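Local coordinates for protein hemagglutinin (Pseudomonas aeruginosa, PDB 6D7Y) that forms the toxic C-terminal tip of CdiA, probably the part that harms neighbouring bacteria in contact-dependent growth inhibition, and is bound by an immunity protein, at residues T16-A21 / G42-A47; P30-K35 / D79-R84; G59-T64 / L73-I78. All coordinates share one frame; numbering follows the deposited sequence.

The three contacts follow the change from a helical N-terminal half to a four-stranded antiparallel sheet. Contact 1 crosses helix 17-28 with helix 40-56. Contact 2, its centre about 13 Å away, sets helix 30-33, between those two helices in sequence, against the start of strand 82-86; the segments of contacts 1 and 2 thus alternate. Contact 3 pairs strands 62-65 and 71-76, and both of its segments lie between those of contact 2. Contacts 2 and 3 meet through adjacent strands, with Val83 N 2.9 Å from Lys75 O. Contacts 1 and 3, about 21 Å apart between centres, lie on opposite sides of the chain's centre; contact 2 joins helix 30-33 to the sheet of contact 3.

Contact 1: T16-A21 / G42-A47; sequences TVIGHA and GWNEQA
Thr16 is the N-cap of helix 17-28, and the contact is the crossing of that helix's first turn with helix 40-56, where Asn44 meets the cap. The short axes approach to 7.5 Å at 81°, nearly perpendicular. The closest point falls at Gly19: its CA lies 4.1 Å from Asn44 N, and Trp43 CB also packs on Gly19 CA, so the backbones come close at a residue without a side chain.

The cap hydroxyl works in two directions. Thr16 OG1 accepts from Gly19 N at 3.0 Å, the capping bond proper, and gives its proton to Asn44 OD1 at 2.6 Å. With chi1 at 58°, OG1 sits between the backbone N and the carbonyl carbon, turned back over the helix start where it can do both. The donor approaches OD1 tilted 27° from the amide's carbonyl plane, and the two side chains cross at about a right angle. The other end of the amide is occupied as well, since Asn44 ND2 bonds to Gln9 OE1.

Ile18 packs beside this polar pair: its CG2 methyl lies 3.2 Å from Asn44 OD1, while its CG1 meets Ala47 CB at 3.9 Å. On the other flank Trp43 and His20 form an offset edge-to-face pair, the edge of Trp43 toward the face of His20, with the centroids of the imidazole and the indole's six-membered ring 5.8 Å apart; His20 ND1 lies near the plane of the indole at its CZ3 corner. The imidazole is also held by NE2, which bonds to Tyr12 O.

Beyond the crossing, Ile18 extends to Phe91 and Phe94 of strand 91-95, Ala47 reaches Leu22 farther along helix 17-28, and Trp43 touches Ser15 of strand 15-16.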
# COMPACT_ATOMS: atom_id res chain seq x y z
N THR A 16 6.27 -6.24 8.15
CA THR A 16 6.71 -4.87 7.87
C THR A 16 5.48 -3.97 7.81
O THR A 16 4.36 -4.47 7.77
CB THR A 16 7.45 -4.78 6.52
OG1 THR A 16 6.59 -5.24 5.46
CG2 THR A 16 8.72 -5.62 6.55
N VAL A 17 5.69 -2.66 7.82
CA VAL A 17 4.56 -1.72 7.70
C VAL A 17 3.74 -2.07 6.44
O VAL A 17 2.52 -2.20 6.51
CB VAL A 17 5.03 -0.25 7.65
CG1 VAL A 17 3.88 0.69 7.35
CG2 VAL A 17 5.73 0.13 8.95
N ILE A 18 4.42 -2.28 5.32
CA ILE A 18 3.69 -2.57 4.07
C ILE A 18 3.08 -3.97 4.06
O ILE A 18 2.01 -4.17 3.47
CB ILE A 18 4.56 -2.27 2.83
CG1 ILE A 18 3.66 -2.10 1.59
CG2 ILE A 18 5.67 -3.32 2.66
CD1 ILE A 18 4.37 -1.53 0.38
N GLY A 19 3.73 -4.94 4.71
CA GLY A 19 3.19 -6.30 4.79
C GLY A 19 1.88 -6.28 5.58
O GLY A 19 0.88 -6.88 5.16
N HIS A 20 1.87 -5.58 6.71
CA HIS A 20 0.63 -5.47 7.51
C HIS A 20 -0.47 -4.75 6.70
O HIS A 20 -1.67 -5.09 6.78
CB HIS A 20 0.88 -4.74 8.83
CG HIS A 20 1.60 -5.57 9.86
ND1 HIS A 20 0.97 -6.58 10.56
CD2 HIS A 20 2.85 -5.49 10.37
CE1 HIS A 20 1.83 -7.11 11.42
NE2 HIS A 20 2.97 -6.46 11.32
N ALA A 21 -0.08 -3.73 5.96
CA ALA A 21 -1.06 -2.99 5.15
C ALA A 21 -1.71 -3.91 4.13
O ALA A 21 -2.94 -3.86 3.95
CB ALA A 21 -0.39 -1.81 4.46
N GLY A 42 6.45 -13.76 4.48
CA GLY A 42 6.22 -13.56 3.04
C GLY A 42 5.38 -12.34 2.66
O GLY A 42 5.42 -11.91 1.50
N TRP A 43 4.63 -11.80 3.62
CA TRP A 43 3.75 -10.63 3.41
C TRP A 43 4.45 -9.45 2.77
O TRP A 43 3.90 -8.80 1.85
CB TRP A 43 3.17 -10.18 4.74
CG TRP A 43 2.13 -11.07 5.35
CD1 TRP A 43 1.80 -12.34 4.96
CD2 TRP A 43 1.41 -10.82 6.55
NE1 TRP A 43 0.84 -12.85 5.79
CE2 TRP A 43 0.58 -11.94 6.79
CE3 TRP A 43 1.35 -9.74 7.44
CZ2 TRP A 43 -0.29 -12.02 7.89
CZ3 TRP A 43 0.48 -9.81 8.53
CH2 TRP A 43 -0.32 -10.95 8.75
N ASN A 44 5.65 -9.14 3.27
CA ASN A 44 6.39 -8.01 2.75
C ASN A 44 6.66 -8.13 1.26
O ASN A 44 6.48 -7.16 0.52
CB ASN A 44 7.72 -7.83 3.46
CG ASN A 44 8.45 -6.59 3.00
OD1 ASN A 44 8.00 -5.49 3.24
ND2 ASN A 44 9.58 -6.78 2.33
N GLU A 45 7.10 -9.30 0.81
CA GLU A 45 7.39 -9.47 -0.60
C GLU A 45 6.14 -9.38 -1.48
O GLU A 45 6.20 -8.83 -2.57
CB GLU A 45 8.11 -10.80 -0.86
CG GLU A 45 8.58 -11.04 -2.30
CD GLU A 45 9.66 -10.07 -2.81
OE1 GLU A 45 9.90 -8.99 -2.21
OE2 GLU A 45 10.28 -10.38 -3.86
N GLN A 46 5.02 -9.93 -1.01
CA GLN A 46 3.78 -9.88 -1.78
C GLN A 46 3.28 -8.44 -1.86
O GLN A 46 2.66 -8.04 -2.84
CB GLN A 46 2.69 -10.72 -1.12
CG GLN A 46 3.06 -12.20 -1.00
CD GLN A 46 1.95 -13.00 -0.34
OE1 GLN A 46 0.83 -13.06 -0.85
NE2 GLN A 46 2.27 -13.64 0.79
N ALA A 47 3.55 -7.69 -0.80
CA ALA A 47 3.13 -6.29 -0.74
C ALA A 47 4.01 -5.41 -1.62
O ALA A 47 3.53 -4.47 -2.24
CB ALA A 47 3.10 -5.82 0.70

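Contact 2: P30-K35 / D79-R84; sequences PEIWGK and DGRGVR
Arg81 lays its aliphatic stem across the indole of Trp33, while its guanidinium runs on to a carboxylate. Arg81 CG stands 3.8 Å from the centroid of the six-membered ring of Trp33 and only 9° off the ring normal, a CH-pi contact over the face; Arg81 CB touches Trp33 CH2. The guanidinium lies beyond the ring, its plane turned 70° from the indole. Ile32 CG2 meets the same indole face on its pyrrole side, near NE1, and touches Arg81 CG at 3.6 Å, the two aliphatic chains running antiparallel alongside each other. At the ring edge, in plane, Gly82 O lies 3.7 Å from Trp33 CH2.

Asp79 helps fix the rotation of the guanidinium. A bend at chi3 (-64°) brings the group back to the carboxylate, which it grips side-on: Arg81 NH2 reaches Asp79 OD2 at 2.8 Å on that oxygen's syn lone pair, and Arg81 NE shares the same oxygen, with a weaker bond to OD1. Asp79 OD1 also accepts from Arg81 N at 3.0 Å, closing an Asx turn in the connection between strands 71-76 and 82-86 of the antiparallel sheet. Gly80, within that turn, has positive phi and puts its carbonyl carbon 3.6 Å from Ile32 CG2. One water joins the two segments, donating to Ile32 O at 2.6 Å and to Asp79 O.

Two further polar ends are held from outside. Arg81 NH1 forms a salt bridge with Glu53 and a hydrogen bond with His50, both on helix 40-56; Trp33 NE1 donates to Asp96 OD2, and the indole also packs on Leu22 and Ala26 of helix 17-28.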
# COMPACT_ATOMS: atom_id res chain seq x y z
N PRO A 30 -10.24 -9.24 -0.92
CA PRO A 30 -9.41 -10.18 -1.70
C PRO A 30 -9.65 -10.07 -3.22
O PRO A 30 -8.77 -10.40 -3.99
CB PRO A 30 -9.83 -11.56 -1.16
CG PRO A 30 -11.17 -11.34 -0.53
CD PRO A 30 -11.15 -9.94 0.00
N GLU A 31 -10.80 -9.57 -3.63
CA GLU A 31 -11.08 -9.38 -5.05
C GLU A 31 -10.19 -8.29 -5.72
O GLU A 31 -9.94 -8.31 -6.93
CB GLU A 31 -12.56 -9.04 -5.29
CG GLU A 31 -13.05 -7.67 -4.84
CD GLU A 31 -13.24 -7.48 -3.35
OE1 GLU A 31 -12.91 -8.39 -2.53
OE2 GLU A 31 -13.73 -6.37 -2.99
N ILE A 32 -9.73 -7.34 -4.91
CA ILE A 32 -8.87 -6.25 -5.37
C ILE A 32 -7.40 -6.62 -5.22
O ILE A 32 -6.60 -6.38 -6.14
CB ILE A 32 -9.17 -4.97 -4.53
CG1 ILE A 32 -10.63 -4.54 -4.71
CG2 ILE A 32 -8.23 -3.82 -4.89
CD1 ILE A 32 -11.03 -3.31 -3.93
N TRP A 33 -7.05 -7.21 -4.08
CA TRP A 33 -5.64 -7.52 -3.79
C TRP A 33 -5.21 -8.95 -4.01
O TRP A 33 -4.02 -9.20 -4.16
CB TRP A 33 -5.33 -7.12 -2.33
CG TRP A 33 -5.65 -5.66 -2.08
CD1 TRP A 33 -6.83 -5.13 -1.64
CD2 TRP A 33 -4.80 -4.57 -2.36
NE1 TRP A 33 -6.75 -3.77 -1.61
CE2 TRP A 33 -5.51 -3.40 -2.06
CE3 TRP A 33 -3.49 -4.46 -2.84
CZ2 TRP A 33 -4.96 -2.13 -2.21
CZ3 TRP A 33 -2.94 -3.21 -3.00
CH2 TRP A 33 -3.67 -2.06 -2.68
N GLY A 34 -6.16 -9.87 -4.04
CA GLY A 34 -5.83 -11.30 -4.09
C GLY A 34 -5.58 -11.73 -2.65
O GLY A 34 -5.12 -10.94 -1.81
N LYS A 35 -5.92 -12.97 -2.31
CA LYS A 35 -5.70 -13.47 -0.95
C LYS A 35 -4.23 -13.55 -0.57
O LYS A 35 -3.39 -13.89 -1.40
CB LYS A 35 -6.32 -14.86 -0.79
CG LYS A 35 -7.83 -14.88 -0.67
CD LYS A 35 -8.30 -14.41 0.71
CE LYS A 35 -9.81 -14.52 0.88
NZ LYS A 35 -10.33 -15.91 0.70
N ASP A 79 -8.11 -0.61 -11.38
CA ASP A 79 -8.37 -1.96 -10.81
C ASP A 79 -8.70 -1.97 -9.29
O ASP A 79 -8.88 -3.03 -8.71
CB ASP A 79 -7.23 -2.97 -11.13
CG ASP A 79 -5.91 -2.69 -10.37
OD1 ASP A 79 -5.91 -2.03 -9.31
OD2 ASP A 79 -4.85 -3.20 -10.83
N GLY A 80 -8.76 -0.79 -8.68
CA GLY A 80 -9.15 -0.66 -7.28
C GLY A 80 -8.03 -0.53 -6.28
O GLY A 80 -8.26 -0.08 -5.17
N ARG A 81 -6.82 -0.93 -6.67
CA ARG A 81 -5.67 -0.80 -5.81
C ARG A 81 -5.11 0.62 -5.87
O ARG A 81 -5.19 1.31 -6.88
CB ARG A 81 -4.57 -1.76 -6.24
CG ARG A 81 -4.94 -3.23 -6.21
CD ARG A 81 -3.77 -4.06 -6.71
NE ARG A 81 -3.46 -3.78 -8.11
CZ ARG A 81 -2.36 -4.14 -8.75
NH1 ARG A 81 -1.38 -4.80 -8.14
NH2 ARG A 81 -2.23 -3.85 -10.04
N GLY A 82 -4.50 1.04 -4.78
CA GLY A 82 -3.92 2.34 -4.74
C GLY A 82 -2.87 2.43 -3.65
O GLY A 82 -2.84 1.59 -2.76
N VAL A 83 -2.05 3.47 -3.73
CA VAL A 83 -0.98 3.73 -2.71
C VAL A 83 -1.09 5.16 -2.24
O VAL A 83 -1.36 6.08 -3.03
CB VAL A 83 0.41 3.48 -3.30
CG1 VAL A 83 1.51 4.01 -2.37
CG2 VAL A 83 0.62 1.99 -3.54
N ARG A 84 -0.89 5.34 -0.93
CA ARG A 84 -0.91 6.63 -0.30
C ARG A 84 0.47 6.82 0.32
O ARG A 84 0.97 5.94 1.01
CB ARG A 84 -1.97 6.70 0.78
CG ARG A 84 -1.98 7.97 1.63
CD ARG A 84 -3.14 7.94 2.62
NE ARG A 84 -4.42 8.26 1.95
CZ ARG A 84 -5.63 7.96 2.42
NH1 ARG A 84 -5.77 7.21 3.50
NH2 ARG A 84 -6.72 8.33 1.72
O HOH W 1 -7.07 -5.31 -8.51

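Contact 3: G59-T64 / L73-I78; sequences GEFRPT and LEKRLI
Arg62 and Glu74 form a hydrogen-bonded pair of an antiparallel beta hairpin, strands 62-65 and 71-76, at one margin of the four-stranded sheet. Arg62 N donates to Glu74 O at 2.8 Å, and Glu74 N returns the bond to Arg62 O at 2.9 Å. Both donors stand well above the plane of the carbonyl they meet. Glu74 O has a further, weaker partner, a CA-H...O contact from Phe61. Pro63, which has no amide proton, falls at the next, non-hydrogen-bonded pair and touches Leu73 CD2 through its ring.

Two residues back from this pair the strands part, and a water takes over the pairing: it donates to Glu60 O and accepts from Arg76 N at 2.8 Å. Another water donates to both Thr64 O and Glu74 OE2. That carboxylate oxygen also makes a salt bridge with Arg84 NE on the neighbouring strand 82-86, so the buried Glu74 is probably held as the anion. Thr64 CG2 lies 3.6 Å from Glu74 OE1, the two side chains at about a right angle.

Lys75 is buried yet its amine is satisfied. With CG anti to the backbone N (chi1 -178°) and the chain extended beyond, NZ reaches Ile54 O in the last turn of helix 40-56 and Ala57 O just beyond it, where the carbonyls would be expected to stabilise a positive charge. On the way Lys75 CE passes Gly59 O at 3.8 Å. At the root of the same side chain, Lys75 CB sits 3.6 Å from the centroid of the Phe61 ring and 9° off its normal, a CH-pi contact over the centre of the face.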
# COMPACT_ATOMS: atom_id res chain seq x y z
N GLY A 59 -1.55 6.24 -14.86
CA GLY A 59 -2.32 7.00 -13.90
C GLY A 59 -1.29 7.85 -13.23
O GLY A 59 -0.12 7.78 -13.55
N GLU A 60 -1.71 8.66 -12.28
CA GLU A 60 -0.78 9.56 -11.62
C GLU A 60 -1.01 9.68 -10.13
O GLU A 60 -2.13 9.46 -9.64
CB GLU A 60 -0.96 10.98 -12.20
CG GLU A 60 -0.84 11.13 -13.71
CD GLU A 60 0.58 10.99 -14.27
OE1 GLU A 60 1.58 10.92 -13.50
OE2 GLU A 60 0.70 10.99 -15.51
N PHE A 61 0.05 10.05 -9.41
CA PHE A 61 -0.09 10.42 -8.04
C PHE A 61 -0.66 11.84 -8.04
O PHE A 61 -0.31 12.68 -8.89
CB PHE A 61 1.25 10.44 -7.28
CG PHE A 61 1.71 9.11 -6.78
CD1 PHE A 61 1.30 8.65 -5.53
CD2 PHE A 61 2.56 8.32 -7.53
CE1 PHE A 61 1.71 7.41 -5.07
CE2 PHE A 61 2.97 7.07 -7.07
CZ PHE A 61 2.55 6.62 -5.84
N ARG A 62 -1.52 12.12 -7.08
CA ARG A 62 -2.10 13.43 -6.91
C ARG A 62 -2.06 13.85 -5.44
O ARG A 62 -2.44 13.05 -4.59
CB ARG A 62 -3.54 13.42 -7.36
CG ARG A 62 -3.67 13.16 -8.84
CD ARG A 62 -5.07 13.35 -9.33
NE ARG A 62 -5.13 13.20 -10.78
CZ ARG A 62 -5.29 12.04 -11.42
NH1 ARG A 62 -5.33 12.03 -12.75
NH2 ARG A 62 -5.41 10.90 -10.74
N PRO A 63 -1.63 15.09 -5.14
CA PRO A 63 -1.71 15.58 -3.75
C PRO A 63 -3.21 15.67 -3.44
O PRO A 63 -3.97 16.24 -4.25
CB PRO A 63 -1.05 16.95 -3.82
CG PRO A 63 -0.28 16.96 -5.07
CD PRO A 63 -1.04 16.11 -6.03
N THR A 64 -3.63 15.09 -2.32
CA THR A 64 -5.02 15.00 -1.95
C THR A 64 -5.19 15.29 -0.46
O THR A 64 -4.58 14.61 0.37
CB THR A 64 -5.53 13.56 -2.23
OG1 THR A 64 -5.27 13.19 -3.60
CG2 THR A 64 -7.02 13.43 -1.96
N LEU A 73 0.05 12.05 -0.94
CA LEU A 73 0.21 11.83 -2.39
C LEU A 73 -0.48 10.50 -2.63
O LEU A 73 -0.09 9.48 -2.06
CB LEU A 73 1.67 11.79 -2.82
CG LEU A 73 2.51 12.99 -2.43
CD1 LEU A 73 3.96 12.75 -2.79
CD2 LEU A 73 1.99 14.28 -3.05
N GLU A 74 -1.47 10.48 -3.52
CA GLU A 74 -2.25 9.28 -3.77
C GLU A 74 -2.37 8.90 -5.22
O GLU A 74 -2.64 9.75 -6.05
CB GLU A 74 -3.67 9.51 -3.22
CG GLU A 74 -3.69 9.76 -1.72
CD GLU A 74 -5.06 9.99 -1.14
OE1 GLU A 74 -6.07 9.99 -1.89
OE2 GLU A 74 -5.13 10.21 0.09
N LYS A 75 -2.12 7.63 -5.51
CA LYS A 75 -2.29 7.09 -6.85
C LYS A 75 -3.31 5.96 -6.71
O LYS A 75 -3.06 5.01 -5.97
CB LYS A 75 -1.00 6.56 -7.41
CG LYS A 75 -1.13 6.02 -8.82
CD LYS A 75 0.19 5.63 -9.41
CE LYS A 75 0.01 5.14 -10.84
NZ LYS A 75 1.34 4.88 -11.46
N ARG A 76 -4.45 6.07 -7.40
CA ARG A 76 -5.49 5.04 -7.37
C ARG A 76 -5.67 4.49 -8.78
O ARG A 76 -5.84 5.26 -9.73
CB ARG A 76 -6.82 5.59 -6.88
CG ARG A 76 -6.82 6.14 -5.47
CD ARG A 76 -8.24 6.53 -5.10
NE ARG A 76 -8.40 7.00 -3.73
CZ ARG A 76 -8.81 6.25 -2.70
NH1 ARG A 76 -9.06 4.94 -2.85
NH2 ARG A 76 -8.95 6.83 -1.49
N LEU A 77 -5.60 3.17 -8.90
CA LEU A 77 -5.72 2.52 -10.19
C LEU A 77 -7.14 2.19 -10.49
O LEU A 77 -7.96 2.03 -9.61
CB LEU A 77 -4.91 1.22 -10.21
CG LEU A 77 -3.41 1.34 -9.92
CD1 LEU A 77 -2.77 -0.00 -10.23
CD2 LEU A 77 -2.73 2.41 -10.76
N ILE A 78 -7.41 2.05 -11.78
CA ILE A 78 -8.72 1.66 -12.23
C ILE A 78 -9.10 0.27 -11.64
O ILE A 78 -10.26 0.02 -11.37
CB ILE A 78 -8.76 1.66 -13.77
CG1 ILE A 78 -10.20 1.51 -14.30
CG2 ILE A 78 -7.81 0.62 -14.35
CD1 ILE A 78 -11.07 2.70 -13.94
O HOH W 2 -4.77 8.45 -8.84
O HOH W 3 -6.34 12.27 1.51